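PDB 6ZTI: PlaB phospholipase from Legionella pneumophila, which probably hydrolyses phospholipids as a virulence-associated alpha/beta hydrolase, and binds NAD(H), which mediates the tetramerization that controls its activity. Local coordinates for residues A139-G142 with K143-G147; K199-R202 with Q203-D206; G402-T406 with P407-G411. One frame throughout, in Å; residues are numbered along the deposited sequence.

Contact 1: residues A139-G142 with K143-G147; sequences AQLG and KSRLG. With SND (thionicotinamide-adenine-dinucleotide), chain H.
The guanidinium of Arg145 is layered between protein and dinucleotide: the methyl CD2 of Leu141 sits over one face, offset toward the rim, and the ribose hydroxyl O2B of the thio-NAD over the centre of the other, while the phosphorus PN lies in its plane at the edge. At that edge the two terminal nitrogens take one phosphate oxygen each. Arg145 NH1 reaches O2N at 2.8 Å with an N-H...O angle of 173°, and NH2 reaches O1N at 2.8 Å, a two-pronged grip that fixes the rotation of the group. Leu141 CD2 approaches NH2 of Arg145 to 3.6 Å. The Arg145 chain bends at chi3 (76°), which turns its end onto the phosphate after CB and CD have run past Leu141 O.

Just ahead of helix 142-146 a water bridges what would be the preceding i to i+4 pair: it donates to Leu141 O (2.6 Å) and accepts from Arg145 N (2.8 Å). One residue on, Leu146 N closes a regular helical turn on Gly142 O at 3.1 Å, and Leu146 CB, CG and CD1 crowd round the same oxygen. Leu146 also turns toward Leu163 of helix 160-166, joining this short helix to its neighbour.

Arg145 NH2 is also hydrogen-bonded to OD1 of Asn209, and Arg381 of the second subunit packs on the arginine. A planar cation gripping one phosphate of the dinucleotide, the PN group, at its edge probably compensates the phosphate charge, and the paired bonds favour one orientation of that phosphate at this subunit boundary.

Contact 2: residues K199-R202 with Q203-D206; sequences KIDR and QFYD. With SND (thionicotinamide-adenine-dinucleotide), chain I.
Residues 201-204 make a type I beta turn in the loop that follows strand 191-197 of the parallel sheet of the alpha/beta hydrolase domain, closed where Phe204 N donates to Asp201 O at 2.9 Å, an i to i+3 bond. The Asp201 side chain adds an Asx turn nested in the beta turn: with CG anti to the backbone N (chi1 -172°), OD1 comes back to accept from Gln203 N at 3.3 Å, on its anti side and 28° out of the carboxylate plane. The other oxygen, OD2, stands 3.8 Å from Phe204 CE2, the carboxylate and ring planes being 28° apart, and is also hydrogen-bonded to Asn270 ND2.

This turn sets Arg202 and Tyr205 around the thionicotinamide of the dinucleotide. The nicotinamide ring lies over one face of Tyr205, C4N 3.4 Å above the phenol plane and over its centre. Arg202 passes beside the thioamide, its CB, CG and CD against S7N, and its polar end forms a salt bridge with Glu324 and a cation-pi contact with Tyr335. The backbone serves the ligand too: N7N donates to Arg202 O at 3.1 Å. Tyr205 O accepts a hydrogen bond from Gln371 of the second subunit, whose Gln371 and Gly376 also bond the dinucleotide, so the pocket straddles two chains. The ring ends in a hydroxyl whose OH gives a very short hydrogen bond, 2.5 Å, to phosphate oxygen O1A of the dinucleotide.

Contact 3: residues G402-T406 with P407-G411; sequences GGINT and PKMQG
The loop that leads helix 397-404 into strand 412-419 is folded back on the helix end, with Asn405 at the centre of an inverse gamma turn. Its weak bond runs from Thr406 N to Ile404 O, and the same oxygen also accepts from Gly411 N at 2.9 Å, the donor standing 37° out of the carbonyl plane. Thr406 then starts a second turn: its carbonyl O takes Gln410 N at 2.9 Å, nearly in line with the C=O, and Met409 N more weakly. Thr406 OG1, set between backbone N and carbonyl carbon (chi1 73°), accepts from Met409 N at 3.2 Å, so this N-H is shared by two oxygens of one residue.

Met409 lies alongside Thr406, pointing the same way. Bends at chi2 and chi3 bring its CE within 4.1 Å of Ile404 CG1, while its CG lies 3.2 Å from Gly403 O. Across the turn Asn405 OD1 approaches Gly411 CA to 3.3 Å, and its ND2 is hydrogen-bonded to Glu401 and to Leu440 O. Met409 also packs on Val330 of the second subunit. The whole is an alpha turn (Gln410 N to Thr406 O) following an inverse gamma turn, in a loop that joins a helix end to a strand.

Overall arrangement
The three contacts follow in series along the chain. Contact 1 spans a loop and the short helix 142-146 after strand 123-129 of the parallel sheet; contact 2 lies in the loop after the neighbouring strand 191-197, their centres 18 Å apart and their nearest atoms about 6 Å apart. Contact 3 belongs to the C-terminal part of the chain, from the end of helix 397-404 to the start of strand 412-419 of the mixed sheet, with its centre 40 Å from that of contact 1 and 35 Å from that of contact 2. Residues 139-147 and 199-206 each hold a different dinucleotide, whereas Met409 of 402-411 lies about 8 Å from a bound one. Each touches a neighbouring subunit, consistent with nucleotide-dependent tetramerization.

Contact 1: residues A139-G142 with K143-G147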
loop_
_atom_site.group_PDB
_atom_site.type_symbol
_atom_site.label_atom_id
_atom_site.label_comp_id
_atom_site.label_asym_id
_atom_site.label_seq_id
_atom_site.Cartn_x
_atom_site.Cartn_y
_atom_site.Cartn_z
ATOM N N ALA B 139 -7.396 -16.629 -9.971
ATOM C CA ALA B 139 -6.023 -16.135 -9.884
ATOM C C ALA B 139 -5.917 -14.952 -8.939
ATOM O O ALA B 139 -4.928 -14.817 -8.207
ATOM C CB ALA B 139 -5.510 -15.747 -11.277
ATOM N N GLN B 140 -6.927 -14.087 -8.930
ATOM C CA GLN B 140 -6.880 -12.924 -8.059
ATOM C C GLN B 140 -6.831 -13.327 -6.589
ATOM O O GLN B 140 -6.169 -12.658 -5.789
ATOM C CB GLN B 140 -8.077 -12.014 -8.340
ATOM C CG GLN B 140 -8.038 -10.731 -7.546
ATOM C CD GLN B 140 -9.024 -9.692 -8.046
ATOM O OE1 GLN B 140 -10.097 -9.514 -7.477
ATOM N NE2 GLN B 140 -8.654 -8.988 -9.113
ATOM N N LEU B 141 -7.489 -14.427 -6.216
ATOM C CA LEU B 141 -7.397 -14.932 -4.850
ATOM C C LEU B 141 -5.955 -15.152 -4.394
ATOM O O LEU B 141 -5.717 -15.377 -3.205
ATOM C CB LEU B 141 -8.177 -16.232 -4.707
ATOM C CG LEU B 141 -9.638 -16.166 -5.146
ATOM C CD1 LEU B 141 -10.332 -17.467 -4.795
ATOM C CD2 LEU B 141 -10.380 -14.982 -4.512
ATOM N N GLY B 142 -4.988 -15.104 -5.323
ATOM C CA GLY B 142 -3.584 -14.981 -4.974
ATOM C C GLY B 142 -2.965 -16.269 -4.446
ATOM O O GLY B 142 -3.623 -17.292 -4.244
ATOM N N LYS B 143 -1.662 -16.176 -4.158
ATOM C CA LYS B 143 -0.845 -17.361 -3.892
ATOM C C LYS B 143 -1.273 -18.081 -2.615
ATOM O O LYS B 143 -1.509 -19.296 -2.625
ATOM C CB LYS B 143 0.632 -16.950 -3.815
ATOM C CG LYS B 143 1.621 -18.105 -3.777
ATOM C CD LYS B 143 3.058 -17.619 -3.932
ATOM C CE LYS B 143 4.047 -18.761 -3.755
ATOM N NZ LYS B 143 3.929 -19.786 -4.831
ATOM N N SER B 144 -1.345 -17.360 -1.494
ATOM C CA SER B 144 -1.634 -18.008 -0.220
ATOM C C SER B 144 -2.963 -18.755 -0.266
ATOM O O SER B 144 -3.020 -19.969 -0.030
ATOM C CB SER B 144 -1.641 -16.974 0.907
ATOM O OG SER B 144 -2.706 -17.240 1.804
ATOM N N ARG B 145 -4.054 -18.039 -0.552
ATOM C CA ARG B 145 -5.370 -18.678 -0.567
ATOM C C ARG B 145 -5.431 -19.841 -1.554
ATOM O O ARG B 145 -6.077 -20.862 -1.282
ATOM C CB ARG B 145 -6.456 -17.652 -0.906
ATOM C CG ARG B 145 -6.700 -16.644 0.198
ATOM C CD ARG B 145 -7.473 -15.442 -0.296
ATOM N NE ARG B 145 -8.890 -15.730 -0.477
ATOM C CZ ARG B 145 -9.788 -14.816 -0.833
ATOM N NH1 ARG B 145 -9.401 -13.562 -1.053
ATOM N NH2 ARG B 145 -11.070 -15.151 -0.971
ATOM N N LEU B 146 -4.791 -19.699 -2.720
ATOM C CA LEU B 146 -4.929 -20.715 -3.760
ATOM C C LEU B 146 -4.270 -22.026 -3.347
ATOM O O LEU B 146 -4.797 -23.106 -3.635
ATOM C CB LEU B 146 -4.349 -20.206 -5.080
ATOM C CG LEU B 146 -5.235 -19.205 -5.828
ATOM C CD1 LEU B 146 -4.503 -18.645 -7.038
ATOM C CD2 LEU B 146 -6.534 -19.855 -6.263
ATOM N N GLY B 147 -3.126 -21.955 -2.675
ATOM C CA GLY B 147 -2.516 -23.149 -2.125
ATOM C C GLY B 147 -3.394 -23.699 -1.019
ATOM O O GLY B 147 -3.509 -24.910 -0.850
HETATM P PA SND H . -14.755 -10.765 -0.683
HETATM O O1A SND H . -15.262 -9.364 -0.780
HETATM O O2A SND H . -15.749 -11.890 -0.778
HETATM O O5B SND H . -13.927 -11.047 0.671
HETATM C C5B SND H . -13.063 -10.009 1.153
HETATM C C4B SND H . -12.063 -10.649 2.080
HETATM O O4B SND H . -12.755 -11.347 3.145
HETATM C C3B SND H . -11.146 -11.678 1.421
HETATM O O3B SND H . -9.829 -11.540 1.937
HETATM C C2B SND H . -11.776 -13.006 1.837
HETATM O O2B SND H . -10.836 -14.067 1.855
HETATM C C1B SND H . -12.247 -12.660 3.245
HETATM N N9A SND H . -13.308 -13.525 3.744
HETATM C C8A SND H . -14.627 -13.513 3.371
HETATM N N7A SND H . -15.341 -14.478 3.896
HETATM C C5A SND H . -14.425 -15.180 4.668
HETATM C C6A SND H . -14.538 -16.353 5.433
HETATM N N6A SND H . -15.687 -17.012 5.616
HETATM N N1A SND H . -13.420 -16.820 6.032
HETATM C C2A SND H . -12.282 -16.137 5.892
HETATM N N3A SND H . -12.061 -15.010 5.208
HETATM C C4A SND H . -13.175 -14.592 4.600
HETATM O O3 SND H . -13.675 -10.995 -1.824
HETATM P PN SND H . -12.697 -12.194 -2.228
HETATM O O1N SND H . -13.222 -13.428 -1.594
HETATM O O2N SND H . -11.314 -11.762 -1.952
HETATM O O5D SND H . -12.941 -12.234 -3.815
HETATM C C5D SND H . -12.121 -11.438 -4.697
HETATM C C4D SND H . -12.956 -10.875 -5.827
HETATM O O4D SND H . -13.682 -11.938 -6.492
HETATM C C3D SND H . -14.025 -9.854 -5.437
HETATM O O3D SND H . -14.205 -8.953 -6.529
HETATM C C2D SND H . -15.245 -10.746 -5.204
HETATM O O2D SND H . -16.491 -10.064 -5.306
HETATM C C1D SND H . -15.067 -11.729 -6.356
HETATM N N1N SND H . -15.721 -13.070 -5.996
HETATM C C2N SND H . -14.981 -13.904 -5.248
HETATM C C3N SND H . -15.447 -15.171 -4.962
HETATM C C7N SND H . -14.573 -16.149 -4.261
HETATM S S7N SND H . -14.489 -17.732 -4.765
HETATM N N7N SND H . -13.849 -15.694 -3.259
HETATM C C4N SND H . -16.694 -15.549 -5.443
HETATM C C5N SND H . -17.447 -14.659 -6.189
HETATM C C6N SND H . -16.940 -13.409 -6.459
HETATM O O HOH W 1 -4.195 -15.281 -1.044
#

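Contact 2: residues K199-R202 with Q203-D206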
loop_
_atom_site.group_PDB
_atom_site.type_symbol
_atom_site.label_atom_id
_atom_site.label_comp_id
_atom_site.label_asym_id
_atom_site.label_seq_id
_atom_site.Cartn_x
_atom_site.Cartn_y
_atom_site.Cartn_z
ATOM N N LYS B 199 -18.684 -29.251 -15.755
ATOM C CA LYS B 199 -19.142 -29.998 -14.593
ATOM C C LYS B 199 -18.293 -29.615 -13.382
ATOM O O LYS B 199 -17.065 -29.561 -13.480
ATOM C CB LYS B 199 -19.018 -31.503 -14.857
ATOM C CG LYS B 199 -19.948 -32.376 -14.050
ATOM C CD LYS B 199 -21.372 -32.280 -14.583
ATOM C CE LYS B 199 -22.273 -33.314 -13.927
ATOM N NZ LYS B 199 -23.715 -32.977 -14.100
ATOM N N ILE B 200 -18.936 -29.338 -12.250
ATOM C CA ILE B 200 -18.213 -29.130 -10.998
ATOM C C ILE B 200 -18.006 -30.487 -10.355
ATOM O O ILE B 200 -18.946 -31.286 -10.262
ATOM C CB ILE B 200 -18.974 -28.196 -10.042
ATOM C CG1 ILE B 200 -19.251 -26.839 -10.690
ATOM C CG2 ILE B 200 -18.187 -28.035 -8.735
ATOM C CD1 ILE B 200 -18.016 -26.122 -11.217
ATOM N N ASP B 201 -16.781 -30.767 -9.926
ATOM C CA ASP B 201 -16.576 -31.922 -9.058
ATOM C C ASP B 201 -16.922 -31.442 -7.652
ATOM O O ASP B 201 -16.126 -30.769 -6.990
ATOM C CB ASP B 201 -15.166 -32.488 -9.144
ATOM C CG ASP B 201 -15.031 -33.808 -8.372
ATOM O OD1 ASP B 201 -15.854 -34.041 -7.466
ATOM O OD2 ASP B 201 -14.130 -34.622 -8.664
ATOM N N ARG B 202 -18.128 -31.783 -7.202
ATOM C CA ARG B 202 -18.690 -31.164 -6.007
ATOM C C ARG B 202 -18.015 -31.639 -4.732
ATOM O O ARG B 202 -18.245 -31.039 -3.675
ATOM C CB ARG B 202 -20.201 -31.420 -5.973
ATOM C CG ARG B 202 -20.892 -30.819 -7.202
ATOM C CD ARG B 202 -22.331 -30.425 -6.960
ATOM N NE ARG B 202 -22.860 -29.751 -8.131
ATOM C CZ ARG B 202 -22.721 -28.453 -8.370
ATOM N NH1 ARG B 202 -22.079 -27.668 -7.511
ATOM N NH2 ARG B 202 -23.226 -27.938 -9.477
ATOM N N GLN B 203 -17.189 -32.687 -4.811
ATOM C CA GLN B 203 -16.363 -33.083 -3.677
ATOM C C GLN B 203 -15.280 -32.063 -3.369
ATOM O O GLN B 203 -14.716 -32.089 -2.273
ATOM C CB GLN B 203 -15.689 -34.432 -3.943
ATOM C CG GLN B 203 -16.630 -35.591 -4.115
ATOM C CD GLN B 203 -15.905 -36.928 -4.077
ATOM O OE1 GLN B 203 -14.672 -36.979 -4.035
ATOM N NE2 GLN B 203 -16.667 -38.016 -4.081
ATOM N N PHE B 204 -14.967 -31.179 -4.310
ATOM C CA PHE B 204 -13.853 -30.253 -4.171
ATOM C C PHE B 204 -14.335 -28.809 -4.194
ATOM O O PHE B 204 -13.666 -27.916 -4.714
ATOM C CB PHE B 204 -12.813 -30.490 -5.266
ATOM C CG PHE B 204 -12.246 -31.888 -5.280
ATOM C CD1 PHE B 204 -12.275 -32.686 -4.142
ATOM C CD2 PHE B 204 -11.680 -32.404 -6.436
ATOM C CE1 PHE B 204 -11.754 -33.977 -4.160
ATOM C CE2 PHE B 204 -11.156 -33.691 -6.458
ATOM C CZ PHE B 204 -11.194 -34.476 -5.317
ATOM N N TYR B 205 -15.505 -28.563 -3.623
ATOM C CA TYR B 205 -15.998 -27.203 -3.460
ATOM C C TYR B 205 -15.400 -26.604 -2.195
ATOM O O TYR B 205 -15.486 -27.201 -1.120
ATOM C CB TYR B 205 -17.521 -27.205 -3.373
ATOM C CG TYR B 205 -18.162 -25.838 -3.315
ATOM C CD1 TYR B 205 -18.150 -24.996 -4.417
ATOM C CD2 TYR B 205 -18.802 -25.405 -2.163
ATOM C CE1 TYR B 205 -18.741 -23.752 -4.374
ATOM C CE2 TYR B 205 -19.416 -24.154 -2.114
ATOM C CZ TYR B 205 -19.378 -23.338 -3.229
ATOM O OH TYR B 205 -19.976 -22.097 -3.188
ATOM N N ASP B 206 -14.782 -25.437 -2.327
ATOM C CA ASP B 206 -14.265 -24.688 -1.184
ATOM C C ASP B 206 -15.353 -23.716 -0.761
ATOM O O ASP B 206 -15.669 -22.782 -1.500
ATOM C CB ASP B 206 -12.993 -23.934 -1.552
ATOM C CG ASP B 206 -12.452 -23.075 -0.418
ATOM O OD1 ASP B 206 -13.015 -23.066 0.700
ATOM O OD2 ASP B 206 -11.442 -22.394 -0.649
HETATM P PA SND I . -22.843 -20.438 -1.983
HETATM O O1A SND I . -22.064 -21.719 -1.869
HETATM O O2A SND I . -22.907 -19.832 -3.368
HETATM O O5B SND I . -22.256 -19.327 -0.958
HETATM C C5B SND I . -22.640 -17.937 -0.979
HETATM C C4B SND I . -21.522 -17.216 -0.264
HETATM O O4B SND I . -21.340 -17.813 1.043
HETATM C C3B SND I . -20.156 -17.308 -0.937
HETATM O O3B SND I . -19.347 -16.181 -0.636
HETATM C C2B SND I . -19.569 -18.570 -0.313
HETATM O O2B SND I . -18.148 -18.575 -0.362
HETATM C C1B SND I . -20.073 -18.433 1.126
HETATM N N9A SND I . -20.223 -19.692 1.854
HETATM C C8A SND I . -20.687 -20.886 1.364
HETATM N N7A SND I . -20.694 -21.856 2.244
HETATM C C5A SND I . -20.202 -21.262 3.396
HETATM C C6A SND I . -19.940 -21.759 4.686
HETATM N N6A SND I . -20.140 -23.029 5.046
HETATM N N1A SND I . -19.447 -20.899 5.604
HETATM C C2A SND I . -19.224 -19.633 5.244
HETATM N N3A SND I . -19.414 -19.055 4.055
HETATM C C4A SND I . -19.911 -19.926 3.170
HETATM O O3 SND I . -24.314 -20.555 -1.395
HETATM P PN SND I . -25.487 -21.638 -1.313
HETATM O O1N SND I . -25.559 -22.350 -2.605
HETATM O O2N SND I . -26.699 -20.972 -0.790
HETATM O O5D SND I . -24.858 -22.599 -0.209
HETATM C C5D SND I . -25.647 -23.488 0.595
HETATM C C4D SND I . -24.733 -24.608 1.023
HETATM O O4D SND I . -24.372 -25.409 -0.126
HETATM C C3D SND I . -23.418 -24.161 1.665
HETATM O O3D SND I . -23.181 -24.976 2.803
HETATM C C2D SND I . -22.400 -24.359 0.538
HETATM O O2D SND I . -21.075 -24.625 0.980
HETATM C C1D SND I . -22.984 -25.580 -0.149
HETATM N N1N SND I . -22.544 -25.611 -1.574
HETATM C C2N SND I . -21.884 -26.714 -1.966
HETATM C C3N SND I . -21.510 -26.861 -3.286
HETATM C C7N SND I . -20.743 -28.052 -3.735
HETATM S S7N SND I . -20.392 -28.273 -5.346
HETATM N N7N SND I . -20.355 -28.897 -2.803
HETATM C C4N SND I . -21.834 -25.854 -4.183
HETATM C C5N SND I . -22.495 -24.720 -3.748
HETATM C C6N SND I . -22.841 -24.613 -2.427
#

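Contact 3: residues G402-T406 with P407-G411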
loop_
_atom_site.group_PDB
_atom_site.type_symbol
_atom_site.label_atom_id
_atom_site.label_comp_id
_atom_site.label_asym_id
_atom_site.label_seq_id
_atom_site.Cartn_x
_atom_site.Cartn_y
_atom_site.Cartn_z
ATOM N N GLY B 402 -33.209 -13.760 -23.381
ATOM C CA GLY B 402 -34.634 -13.945 -23.186
ATOM C C GLY B 402 -35.331 -12.683 -22.724
ATOM O O GLY B 402 -36.478 -12.425 -23.100
ATOM N N GLY B 403 -34.653 -11.872 -21.923
ATOM C CA GLY B 403 -35.278 -10.678 -21.393
ATOM C C GLY B 403 -35.198 -9.465 -22.296
ATOM O O GLY B 403 -36.058 -8.586 -22.238
ATOM N N ILE B 404 -34.163 -9.389 -23.121
ATOM C CA ILE B 404 -33.972 -8.232 -23.985
ATOM C C ILE B 404 -34.703 -8.409 -25.311
ATOM O O ILE B 404 -35.257 -7.449 -25.860
ATOM C CB ILE B 404 -32.455 -7.996 -24.171
ATOM C CG1 ILE B 404 -31.877 -7.398 -22.882
ATOM C CG2 ILE B 404 -32.164 -7.105 -25.370
ATOM C CD1 ILE B 404 -30.356 -7.308 -22.856
ATOM N N ASN B 405 -34.762 -9.631 -25.832
ATOM C CA ASN B 405 -35.383 -9.865 -27.138
ATOM C C ASN B 405 -36.868 -10.167 -26.934
ATOM O O ASN B 405 -37.364 -11.265 -27.193
ATOM C CB ASN B 405 -34.671 -10.984 -27.886
ATOM C CG ASN B 405 -33.331 -10.547 -28.473
ATOM O OD1 ASN B 405 -33.072 -9.359 -28.658
ATOM N ND2 ASN B 405 -32.473 -11.513 -28.769
ATOM N N THR B 406 -37.575 -9.149 -26.460
ATOM C CA THR B 406 -39.019 -9.154 -26.292
ATOM C C THR B 406 -39.567 -7.903 -26.952
ATOM O O THR B 406 -38.828 -6.935 -27.169
ATOM C CB THR B 406 -39.447 -9.176 -24.817
ATOM O OG1 THR B 406 -39.205 -7.894 -24.215
ATOM C CG2 THR B 406 -38.700 -10.255 -24.043
ATOM N N PRO B 407 -40.859 -7.886 -27.289
ATOM C CA PRO B 407 -41.434 -6.666 -27.874
ATOM C C PRO B 407 -41.169 -5.423 -27.045
ATOM O O PRO B 407 -40.821 -4.378 -27.609
ATOM C CB PRO B 407 -42.934 -6.992 -27.958
ATOM C CG PRO B 407 -42.985 -8.475 -28.045
ATOM C CD PRO B 407 -41.841 -8.984 -27.223
ATOM N N LYS B 408 -41.317 -5.500 -25.719
ATOM C CA LYS B 408 -41.191 -4.296 -24.907
ATOM C C LYS B 408 -39.738 -3.861 -24.771
ATOM O O LYS B 408 -39.456 -2.667 -24.653
ATOM C CB LYS B 408 -41.813 -4.526 -23.532
ATOM C CG LYS B 408 -43.349 -4.544 -23.528
ATOM C CD LYS B 408 -43.877 -5.097 -22.201
ATOM C CE LYS B 408 -45.398 -5.102 -22.133
ATOM N NZ LYS B 408 -45.911 -6.294 -21.389
ATOM N N MET B 409 -38.802 -4.797 -24.831
ATOM C CA MET B 409 -37.404 -4.451 -24.628
ATOM C C MET B 409 -36.662 -4.173 -25.933
ATOM O O MET B 409 -35.540 -3.648 -25.892
ATOM C CB MET B 409 -36.739 -5.567 -23.832
ATOM C CG MET B 409 -37.278 -5.662 -22.403
ATOM S SD MET B 409 -36.475 -4.454 -21.333
ATOM C CE MET B 409 -34.853 -5.228 -21.160
ATOM N N GLN B 410 -37.272 -4.489 -27.076
ATOM C CA GLN B 410 -36.838 -4.111 -28.417
ATOM C C GLN B 410 -35.484 -4.688 -28.798
ATOM O O GLN B 410 -34.946 -4.346 -29.858
ATOM C CB GLN B 410 -36.809 -2.590 -28.589
ATOM C CG GLN B 410 -38.123 -1.896 -28.237
ATOM C CD GLN B 410 -38.137 -0.430 -28.654
ATOM O OE1 GLN B 410 -37.227 0.046 -29.335
ATOM N NE2 GLN B 410 -39.175 0.289 -28.249
ATOM N N GLY B 411 -34.918 -5.559 -27.982
ATOM C CA GLY B 411 -33.612 -6.100 -28.281
ATOM C C GLY B 411 -32.459 -5.207 -27.893
ATOM O O GLY B 411 -31.315 -5.541 -28.207
#